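PDB 2O8R: polyphosphate kinase from Porphyromonas gingivalis, which probably catalyses the reversible transfer of the terminal phosphate of ATP onto a growing chain of inorganic polyphosphate. Local coordinates for residues N544-K549 and I565-R570; P141-M146 and N183-G188; K441-L446 and G464-T469. The protein carries 3 engineered substitutions. All blocks are in the same frame, centred on the assembly; numbering follows the deposited sequence.

How the contacts relate
Contacts 1 and 3 belong to the phospholipase D-like catalytic half, one in each of its two C-terminal domain families. Their centres are about 24 Å apart and their nearest atoms about 8 Å, so they do not touch, but a sulfate ion relates them: Lys-441 of contact 3 binds it weakly, and the side chain of Asn-544 in contact 1 is about 6 Å from it. Around this region lie His-439, the predicted phosphohistidine, and His-597, a predicted ATP-binding residue. Contact 2 is remote, in the middle domain, with its centre about 45 Å from that of contact 1 and 42 Å from that of contact 3. Contacts 2 and 3 both reach the second subunit.

Contact 1: N544-K549 and I565-R570; sequences NGLQDK and IDLIVR
Leu-546 lies against Leu-567 and Val-569, and its side chain can be followed outward. Leu-546 CB looks onto the side of Val-569, 4.4 Å from its CG2. CG stands anti to the backbone N (chi1 178°), which carries the chain away from the loop and toward strand 564-569. Beyond CG, the CD2 branch makes the closer contact: Leu-546 CD2 sits 3.9 Å from Leu-567 CD1, the two leucines crossing at about a right angle. The other branch of Val-569 turns to the loop backbone, with its CG1 3.6 Å from Asn-544 O and 4.0 Å from Gly-545 CA. All of this belongs to a beta-alpha-beta crossover in the second C-terminal domain, whose family falls in the phospholipase D clan: strand 538-543 runs into the loop, helix 549-560 follows, and strand 564-569 runs parallel to the first. Asp-548 serves as N-cap of that helix, its OD2 accepting a bond from Val-551 N. Just past the end of strand 564-569, Arg-570, a predicted ATP-binding residue, runs side by side with Asn-544. Its chain is extended from CG to NE and brings the guanidinium edge up to the asparagine amide, the two planes 80° apart. Asn-544 also touches His-597, another predicted ATP-binding residue, while its backbone N is hydrogen-bonded to Asp-617 OD1.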
loop_
_atom_site.group_PDB
_atom_site.type_symbol
_atom_site.label_atom_id
_atom_site.label_comp_id
_atom_site.label_asym_id
_atom_site.label_seq_id
_atom_site.Cartn_x
_atom_site.Cartn_y
_atom_site.Cartn_z
ATOM N N ASN A 544 22.844 -11.854 14.842
ATOM C CA ASN A 544 21.448 -12.055 15.155
ATOM C C ASN A 544 21.253 -13.483 15.611
ATOM O O ASN A 544 20.440 -13.754 16.489
ATOM C CB ASN A 544 20.550 -11.743 13.949
ATOM C CG ASN A 544 20.538 -10.264 13.585
ATOM O OD1 ASN A 544 21.158 -9.851 12.607
ATOM N ND2 ASN A 544 19.825 -9.465 14.365
ATOM N N GLY A 545 22.028 -14.395 15.035
ATOM C CA GLY A 545 21.878 -15.808 15.353
ATOM C C GLY A 545 23.141 -16.632 15.273
ATOM O O GLY A 545 23.964 -16.439 14.380
ATOM N N LEU A 546 23.277 -17.555 16.227
ATOM C CA LEU A 546 24.323 -18.567 16.235
ATOM C C LEU A 546 23.707 -19.951 16.467
ATOM O O LEU A 546 23.115 -20.233 17.515
ATOM C CB LEU A 546 25.366 -18.258 17.306
ATOM C CG LEU A 546 26.485 -19.289 17.419
ATOM C CD1 LEU A 546 27.185 -19.442 16.094
ATOM C CD2 LEU A 546 27.464 -18.896 18.514
ATOM N N GLN A 547 23.855 -20.820 15.481
ATOM C CA GLN A 547 23.139 -22.074 15.498
ATOM C C GLN A 547 23.950 -23.186 14.825
ATOM O O GLN A 547 23.705 -24.368 15.072
ATOM C CB GLN A 547 21.777 -21.859 14.816
ATOM C CG GLN A 547 20.813 -23.026 14.828
ATOM C CD GLN A 547 20.942 -23.906 13.607
ATOM O OE1 GLN A 547 21.678 -23.589 12.670
ATOM N NE2 GLN A 547 20.224 -25.022 13.609
ATOM N N ASP A 548 24.918 -22.817 13.986
ATOM C CA ASP A 548 25.685 -23.815 13.247
ATOM C C ASP A 548 26.563 -24.683 14.131
ATOM O O ASP A 548 27.534 -24.197 14.706
ATOM C CB ASP A 548 26.556 -23.176 12.175
ATOM C CG ASP A 548 27.309 -24.216 11.361
ATOM O OD1 ASP A 548 26.683 -24.861 10.492
ATOM O OD2 ASP A 548 28.519 -24.408 11.599
ATOM N N LYS A 549 26.237 -25.976 14.192
ATOM C CA LYS A 549 26.961 -26.943 15.034
ATOM C C LYS A 549 28.472 -26.915 14.854
ATOM O O LYS A 549 29.210 -27.044 15.829
ATOM C CB LYS A 549 26.464 -28.370 14.800
ATOM C CG LYS A 549 25.216 -28.758 15.563
ATOM C CD LYS A 549 24.907 -30.228 15.317
ATOM C CE LYS A 549 23.465 -30.592 15.641
ATOM N NZ LYS A 549 22.488 -30.127 14.608
ATOM N N ILE A 565 36.024 -15.476 24.749
ATOM C CA ILE A 565 35.020 -15.100 23.756
ATOM C C ILE A 565 33.833 -14.289 24.319
ATOM O O ILE A 565 33.139 -14.730 25.246
ATOM C CB ILE A 565 34.476 -16.345 22.997
ATOM C CG1 ILE A 565 35.608 -17.313 22.623
ATOM C CG2 ILE A 565 33.715 -15.910 21.754
ATOM C CD1 ILE A 565 35.142 -18.625 22.027
ATOM N N ASP A 566 33.611 -13.106 23.744
ATOM C CA ASP A 566 32.374 -12.361 23.960
ATOM C C ASP A 566 31.433 -12.483 22.762
ATOM O O ASP A 566 31.755 -12.039 21.657
ATOM C CB ASP A 566 32.673 -10.891 24.208
ATOM C CG ASP A 566 32.744 -10.549 25.669
ATOM O OD1 ASP A 566 31.812 -10.895 26.424
ATOM O OD2 ASP A 566 33.737 -9.913 26.065
ATOM N N LEU A 567 30.275 -13.089 22.997
ATOM C CA LEU A 567 29.223 -13.198 22.002
ATOM C C LEU A 567 28.124 -12.222 22.336
ATOM O O LEU A 567 27.633 -12.207 23.459
ATOM C CB LEU A 567 28.617 -14.597 22.005
ATOM C CG LEU A 567 29.445 -15.717 21.377
ATOM C CD1 LEU A 567 28.807 -17.059 21.659
ATOM C CD2 LEU A 567 29.573 -15.504 19.885
ATOM N N ILE A 568 27.740 -11.406 21.361
ATOM C CA ILE A 568 26.556 -10.561 21.478
ATOM C C ILE A 568 25.534 -11.050 20.439
ATOM O O ILE A 568 25.604 -10.709 19.250
ATOM C CB ILE A 568 26.914 -9.073 21.308
ATOM C CG1 ILE A 568 27.995 -8.663 22.313
ATOM C CG2 ILE A 568 25.697 -8.200 21.492
ATOM C CD1 ILE A 568 28.460 -7.218 22.178
ATOM N N VAL A 569 24.615 -11.897 20.896
ATOM C CA VAL A 569 23.614 -12.539 20.032
ATOM C C VAL A 569 22.197 -12.283 20.521
ATOM O O VAL A 569 21.847 -12.705 21.620
ATOM C CB VAL A 569 23.812 -14.051 19.984
ATOM C CG1 VAL A 569 22.714 -14.704 19.149
ATOM C CG2 VAL A 569 25.161 -14.364 19.403
ATOM N N ARG A 570 21.374 -11.602 19.723
ATOM C CA ARG A 570 20.045 -11.245 20.218
ATOM C C ARG A 570 19.021 -12.356 20.057
ATOM O O ARG A 570 18.177 -12.556 20.929
ATOM C CB ARG A 570 19.534 -9.906 19.666
ATOM C CG ARG A 570 19.409 -9.836 18.189
ATOM C CD ARG A 570 18.390 -8.808 17.743
ATOM N NE ARG A 570 17.863 -9.256 16.455
ATOM C CZ ARG A 570 16.596 -9.573 16.223
ATOM N NH1 ARG A 570 15.681 -9.424 17.172
ATOM N NH2 ARG A 570 16.238 -10.007 15.027
#

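Contact 2: P141-M146 and N183-G188; sequences PLLYPM and NVPTDG
A side-chain amide gripping a loop backbone is the heart of this contact: Asn-183, at the end of strand 178-183, meets Leu-142 to Tyr-144 in the middle domain, where the chain leaves helix 125-139 and heads for strand 146-147. Chi1 of 46° sets the Asn-183 amide between its own backbone N and carbonyl carbon, and from there both ends of the amide are used. Tyr-144 N donates to Asn-183 OD1 at 2.8 Å, with an angle of 154° at the hydrogen and the donor somewhat tilted from the carbonyl plane. Asn-183 ND2 gives a weaker, more bent bond to Leu-142 O, 2.7 Å away. The same nitrogen lies at the edge of the Tyr-144 ring, 3.3 Å from CD2, with ring and amide planes 47° apart. Beside the amide is an apolar patch. Pro-185, centre of an inverse gamma turn, puts CB 3.6 Å from Leu-142 CB, and its CD is 4.0 Å from Leu-143 CD1; Ile-213 of helix 209-214 touches both Leu-143 and Pro-185. Tyr-144 also stacks its ring on Tyr-144 of the second subunit, so this loop forms part of the dimer interface. The amide's rotation is probably set mainly by the straighter bond from Tyr-144 N, with the weak bond to Leu-142 O assisting, and the loop that carries Tyr-144 to the interface is tied to the sheet.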
loop_
_atom_site.group_PDB
_atom_site.type_symbol
_atom_site.label_atom_id
_atom_site.label_comp_id
_atom_site.label_asym_id
_atom_site.label_seq_id
_atom_site.Cartn_x
_atom_site.Cartn_y
_atom_site.Cartn_z
ATOM N N PRO A 141 -23.342 -3.078 9.234
ATOM C CA PRO A 141 -23.263 -3.323 7.777
ATOM C C PRO A 141 -22.056 -4.152 7.323
ATOM O O PRO A 141 -22.032 -4.617 6.190
ATOM C CB PRO A 141 -23.164 -1.914 7.177
ATOM C CG PRO A 141 -23.659 -0.984 8.244
ATOM C CD PRO A 141 -23.407 -1.636 9.560
ATOM N N LEU A 142 -21.071 -4.336 8.199
ATOM C CA LEU A 142 -19.862 -5.075 7.850
ATOM C C LEU A 142 -19.849 -6.483 8.470
ATOM O O LEU A 142 -18.858 -7.206 8.411
ATOM C CB LEU A 142 -18.625 -4.275 8.276
ATOM C CG LEU A 142 -18.360 -2.879 7.682
ATOM C CD1 LEU A 142 -17.008 -2.348 8.144
ATOM C CD2 LEU A 142 -18.405 -2.908 6.167
ATOM N N LEU A 143 -20.970 -6.878 9.050
ATOM C CA LEU A 143 -21.093 -8.189 9.662
ATOM C C LEU A 143 -21.614 -9.244 8.689
ATOM O O LEU A 143 -22.252 -8.937 7.689
ATOM C CB LEU A 143 -22.035 -8.094 10.856
ATOM C CG LEU A 143 -21.449 -7.909 12.262
ATOM C CD1 LEU A 143 -20.116 -7.222 12.240
ATOM C CD2 LEU A 143 -22.429 -7.163 13.160
ATOM N N TYR A 144 -21.321 -10.500 8.989
ATOM C CA TYR A 144 -21.928 -11.616 8.293
ATOM C C TYR A 144 -22.314 -12.655 9.333
ATOM O O TYR A 144 -21.510 -13.520 9.658
ATOM C CB TYR A 144 -20.949 -12.226 7.313
ATOM C CG TYR A 144 -20.549 -11.304 6.207
ATOM C CD1 TYR A 144 -21.213 -11.317 4.997
ATOM C CD2 TYR A 144 -19.476 -10.431 6.358
ATOM C CE1 TYR A 144 -20.827 -10.472 3.957
ATOM C CE2 TYR A 144 -19.083 -9.584 5.334
ATOM C CZ TYR A 144 -19.759 -9.608 4.140
ATOM O OH TYR A 144 -19.372 -8.752 3.139
ATOM N N PRO A 145 -23.539 -12.557 9.881
ATOM C CA PRO A 145 -23.952 -13.481 10.940
ATOM C C PRO A 145 -24.100 -14.869 10.378
ATOM O O PRO A 145 -24.899 -15.092 9.469
ATOM C CB PRO A 145 -25.311 -12.939 11.384
ATOM C CG PRO A 145 -25.375 -11.544 10.826
ATOM C CD PRO A 145 -24.596 -11.585 9.559
HETATM N N MSE A 146 -23.295 -15.785 10.888
HETATM C CA MSE A 146 -23.283 -17.145 10.377
HETATM C C MSE A 146 -23.661 -18.142 11.439
HETATM O O MSE A 146 -22.874 -18.404 12.351
HETATM C CB MSE A 146 -21.910 -17.500 9.840
HETATM C CG MSE A 146 -21.539 -16.720 8.604
HETATM SE SE MSE A 146 -19.695 -17.050 8.106
HETATM C CE MSE A 146 -18.784 -16.093 9.547
ATOM N N ASN A 183 -17.892 -12.170 12.285
ATOM C CA ASN A 183 -16.635 -11.544 11.935
ATOM C C ASN A 183 -16.438 -10.272 12.711
ATOM O O ASN A 183 -17.396 -9.568 13.014
ATOM C CB ASN A 183 -16.610 -11.233 10.437
ATOM C CG ASN A 183 -17.892 -10.583 9.950
ATOM O OD1 ASN A 183 -18.989 -10.927 10.389
ATOM N ND2 ASN A 183 -17.760 -9.638 9.041
ATOM N N VAL A 184 -15.193 -9.967 13.051
ATOM C CA VAL A 184 -14.902 -8.648 13.570
ATOM C C VAL A 184 -14.191 -7.883 12.459
ATOM O O VAL A 184 -13.023 -8.125 12.167
ATOM C CB VAL A 184 -14.193 -8.695 14.938
ATOM C CG1 VAL A 184 -14.614 -9.951 15.653
ATOM C CG2 VAL A 184 -12.704 -8.659 14.805
ATOM N N PRO A 185 -14.924 -6.981 11.800
ATOM C CA PRO A 185 -14.503 -6.399 10.522
ATOM C C PRO A 185 -13.342 -5.424 10.647
ATOM O O PRO A 185 -13.488 -4.242 10.333
ATOM C CB PRO A 185 -15.756 -5.666 10.038
ATOM C CG PRO A 185 -16.540 -5.383 11.268
ATOM C CD PRO A 185 -16.215 -6.451 12.271
ATOM N N THR A 186 -12.191 -5.912 11.093
ATOM C CA THR A 186 -11.032 -5.040 11.252
ATOM C C THR A 186 -10.375 -4.760 9.913
ATOM O O THR A 186 -9.448 -3.970 9.824
ATOM C CB THR A 186 -10.017 -5.588 12.240
ATOM O OG1 THR A 186 -9.617 -6.902 11.835
ATOM C CG2 THR A 186 -10.625 -5.648 13.602
ATOM N N ASP A 187 -10.890 -5.396 8.872
ATOM C CA ASP A 187 -10.506 -5.079 7.511
ATOM C C ASP A 187 -11.158 -3.781 7.041
ATOM O O ASP A 187 -10.846 -3.276 5.968
ATOM C CB ASP A 187 -10.912 -6.229 6.586
ATOM C CG ASP A 187 -12.387 -6.624 6.734
ATOM O OD1 ASP A 187 -13.147 -5.927 7.442
ATOM O OD2 ASP A 187 -12.788 -7.647 6.136
ATOM N N GLY A 188 -12.099 -3.270 7.828
ATOM C CA GLY A 188 -12.835 -2.061 7.474
ATOM C C GLY A 188 -12.960 -1.057 8.612
ATOM O O GLY A 188 -13.339 0.088 8.393
#

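Contact 3: K441-L446 and G464-T469; sequences KTALIL and GNFNET. With SO4 (sulfate ion), chain F.
Lys-441 runs past Gly-464 to the side chain of Asn-465, while Phe-466 of the same loop packs on Ala-443. In this phospholipase D-like domain Lys-441 stands two residues after His-439, the predicted phosphohistidine, in the HxK pattern of that superfamily. The opposing loop follows strand 457-462, which pairs antiparallel with strand 442-447. The lysine chain bends at chi2 (-81°) and is extended beyond it, so that it first passes over the backbone of Gly-464, its CB 3.5 Å from Gly-464 O, and then meets the Asn-465 side chain obliquely. There Lys-441 NZ donates to Asn-465 OD1 at 2.7 Å, approaching from above the carbonyl plane, 36° out of it.

The edge of the Phe-466 ring meets Ala-443 N and the carbonyl carbon of Thr-442. Phe-466 CZ lies 3.8 Å from Ala-443 N, and the methyl CB of Ala-443 is 3.9 Å from Phe-466 CE2; Leu-460 of the neighbouring strand also touches the phenylalanine. The ring rim thus packs against the backbone at Thr-442 and Ala-443.

The ammonium has further company. Glu-405 forms a long, weak ion pair with it, and a sulfate, probably from the crystallisation liquor, is held by His-597 NE2 and Arg-599 NH2 from the other C-terminal domain. Such an anion between the two domains is consistent with a phosphate-binding pocket, to which Lys-441 would lend positive charge. Its own bond to the ion is weak, Lys-441 NZ standing 3.3 Å from sulfate O3.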
loop_
_atom_site.group_PDB
_atom_site.type_symbol
_atom_site.label_atom_id
_atom_site.label_comp_id
_atom_site.label_asym_id
_atom_site.label_seq_id
_atom_site.Cartn_x
_atom_site.Cartn_y
_atom_site.Cartn_z
ATOM N N LYS A 441 24.522 -7.911 0.974
ATOM C CA LYS A 441 23.973 -6.556 1.001
ATOM C C LYS A 441 25.010 -5.557 0.469
ATOM O O LYS A 441 25.617 -4.811 1.240
ATOM C CB LYS A 441 23.562 -6.175 2.430
ATOM C CG LYS A 441 22.894 -7.277 3.264
ATOM C CD LYS A 441 21.427 -7.387 2.923
ATOM C CE LYS A 441 20.703 -8.338 3.847
ATOM N NZ LYS A 441 19.302 -8.527 3.390
ATOM N N THR A 442 25.209 -5.549 -0.847
ATOM C CA THR A 442 26.234 -4.724 -1.471
ATOM C C THR A 442 25.698 -3.859 -2.610
ATOM O O THR A 442 24.776 -4.255 -3.318
ATOM C CB THR A 442 27.371 -5.587 -2.050
ATOM O OG1 THR A 442 26.842 -6.422 -3.081
ATOM C CG2 THR A 442 27.998 -6.474 -0.983
ATOM N N ALA A 443 26.289 -2.679 -2.776
ATOM C CA ALA A 443 26.073 -1.853 -3.965
ATOM C C ALA A 443 27.427 -1.547 -4.603
ATOM O O ALA A 443 28.472 -1.654 -3.953
ATOM C CB ALA A 443 25.346 -0.575 -3.612
ATOM N N LEU A 444 27.416 -1.168 -5.875
ATOM C CA LEU A 444 28.662 -0.971 -6.603
ATOM C C LEU A 444 28.525 0.095 -7.648
ATOM O O LEU A 444 27.686 -0.017 -8.532
ATOM C CB LEU A 444 29.088 -2.262 -7.298
ATOM C CG LEU A 444 30.396 -2.198 -8.075
ATOM C CD1 LEU A 444 31.594 -1.966 -7.150
ATOM C CD2 LEU A 444 30.571 -3.469 -8.859
ATOM N N ILE A 445 29.360 1.123 -7.551
ATOM C CA ILE A 445 29.407 2.164 -8.570
ATOM C C ILE A 445 30.741 2.067 -9.297
ATOM O O ILE A 445 31.790 2.153 -8.665
ATOM C CB ILE A 445 29.239 3.560 -7.963
ATOM C CG1 ILE A 445 27.877 3.687 -7.297
ATOM C CG2 ILE A 445 29.329 4.604 -9.033
ATOM C CD1 ILE A 445 27.875 4.674 -6.182
ATOM N N LEU A 446 30.699 1.876 -10.619
ATOM C CA LEU A 446 31.927 1.721 -11.407
ATOM C C LEU A 446 32.204 2.922 -12.322
ATOM O O LEU A 446 31.312 3.437 -13.011
ATOM C CB LEU A 446 31.907 0.420 -12.219
ATOM C CG LEU A 446 31.889 -0.922 -11.476
ATOM C CD1 LEU A 446 31.626 -2.048 -12.456
ATOM C CD2 LEU A 446 33.169 -1.196 -10.663
ATOM N N GLY A 464 22.714 -4.837 6.854
ATOM C CA GLY A 464 21.321 -4.975 6.447
ATOM C C GLY A 464 20.996 -4.253 5.152
ATOM O O GLY A 464 21.889 -3.799 4.447
ATOM N N ASN A 465 19.703 -4.135 4.853
ATOM C CA ASN A 465 19.224 -3.516 3.616
ATOM C C ASN A 465 19.357 -1.994 3.629
ATOM O O ASN A 465 19.340 -1.380 4.696
ATOM C CB ASN A 465 17.777 -3.936 3.345
ATOM C CG ASN A 465 17.616 -5.450 3.215
ATOM O OD1 ASN A 465 18.012 -6.212 4.098
ATOM N ND2 ASN A 465 17.023 -5.888 2.111
ATOM N N PHE A 466 19.509 -1.391 2.447
ATOM C CA PHE A 466 19.707 0.064 2.333
ATOM C C PHE A 466 18.369 0.779 2.459
ATOM O O PHE A 466 18.279 1.908 2.963
ATOM C CB PHE A 466 20.330 0.444 0.983
ATOM C CG PHE A 466 21.657 -0.204 0.696
ATOM C CD1 PHE A 466 22.774 0.076 1.481
ATOM C CD2 PHE A 466 21.799 -1.069 -0.387
ATOM C CE1 PHE A 466 23.999 -0.509 1.206
ATOM C CE2 PHE A 466 23.031 -1.659 -0.674
ATOM C CZ PHE A 466 24.131 -1.378 0.118
ATOM N N ASN A 467 17.337 0.102 1.972
ATOM C CA ASN A 467 15.985 0.613 1.970
ATOM C C ASN A 467 15.322 0.439 3.338
ATOM O O ASN A 467 14.984 -0.683 3.724
ATOM C CB ASN A 467 15.188 -0.139 0.906
ATOM C CG ASN A 467 13.945 0.602 0.476
ATOM O OD1 ASN A 467 13.914 1.836 0.474
ATOM N ND2 ASN A 467 12.908 -0.147 0.094
ATOM N N GLU A 468 15.147 1.540 4.070
ATOM C CA GLU A 468 14.408 1.521 5.342
ATOM C C GLU A 468 12.892 1.445 5.105
ATOM O O GLU A 468 12.280 2.423 4.658
ATOM C CB GLU A 468 14.746 2.761 6.168
ATOM C CG GLU A 468 13.856 2.956 7.382
ATOM C CD GLU A 468 14.232 4.179 8.196
ATOM O OE1 GLU A 468 14.630 5.202 7.599
ATOM O OE2 GLU A 468 14.128 4.116 9.440
ATOM N N THR A 469 12.291 0.289 5.401
ATOM C CA THR A 469 10.870 0.052 5.096
ATOM C C THR A 469 10.136 -0.729 6.168
ATOM O O THR A 469 9.293 -1.574 5.865
ATOM C CB THR A 469 10.698 -0.726 3.794
ATOM O OG1 THR A 469 11.788 -1.646 3.650
ATOM C CG2 THR A 469 10.638 0.227 2.599
HETATM S S SO4 F . 18.070 -10.164 7.227
HETATM O O1 SO4 F . 17.429 -9.200 8.119
HETATM O O2 SO4 F . 17.707 -11.524 7.653
HETATM O O3 SO4 F . 17.612 -9.936 5.858
HETATM O O4 SO4 F . 19.513 -9.946 7.229
#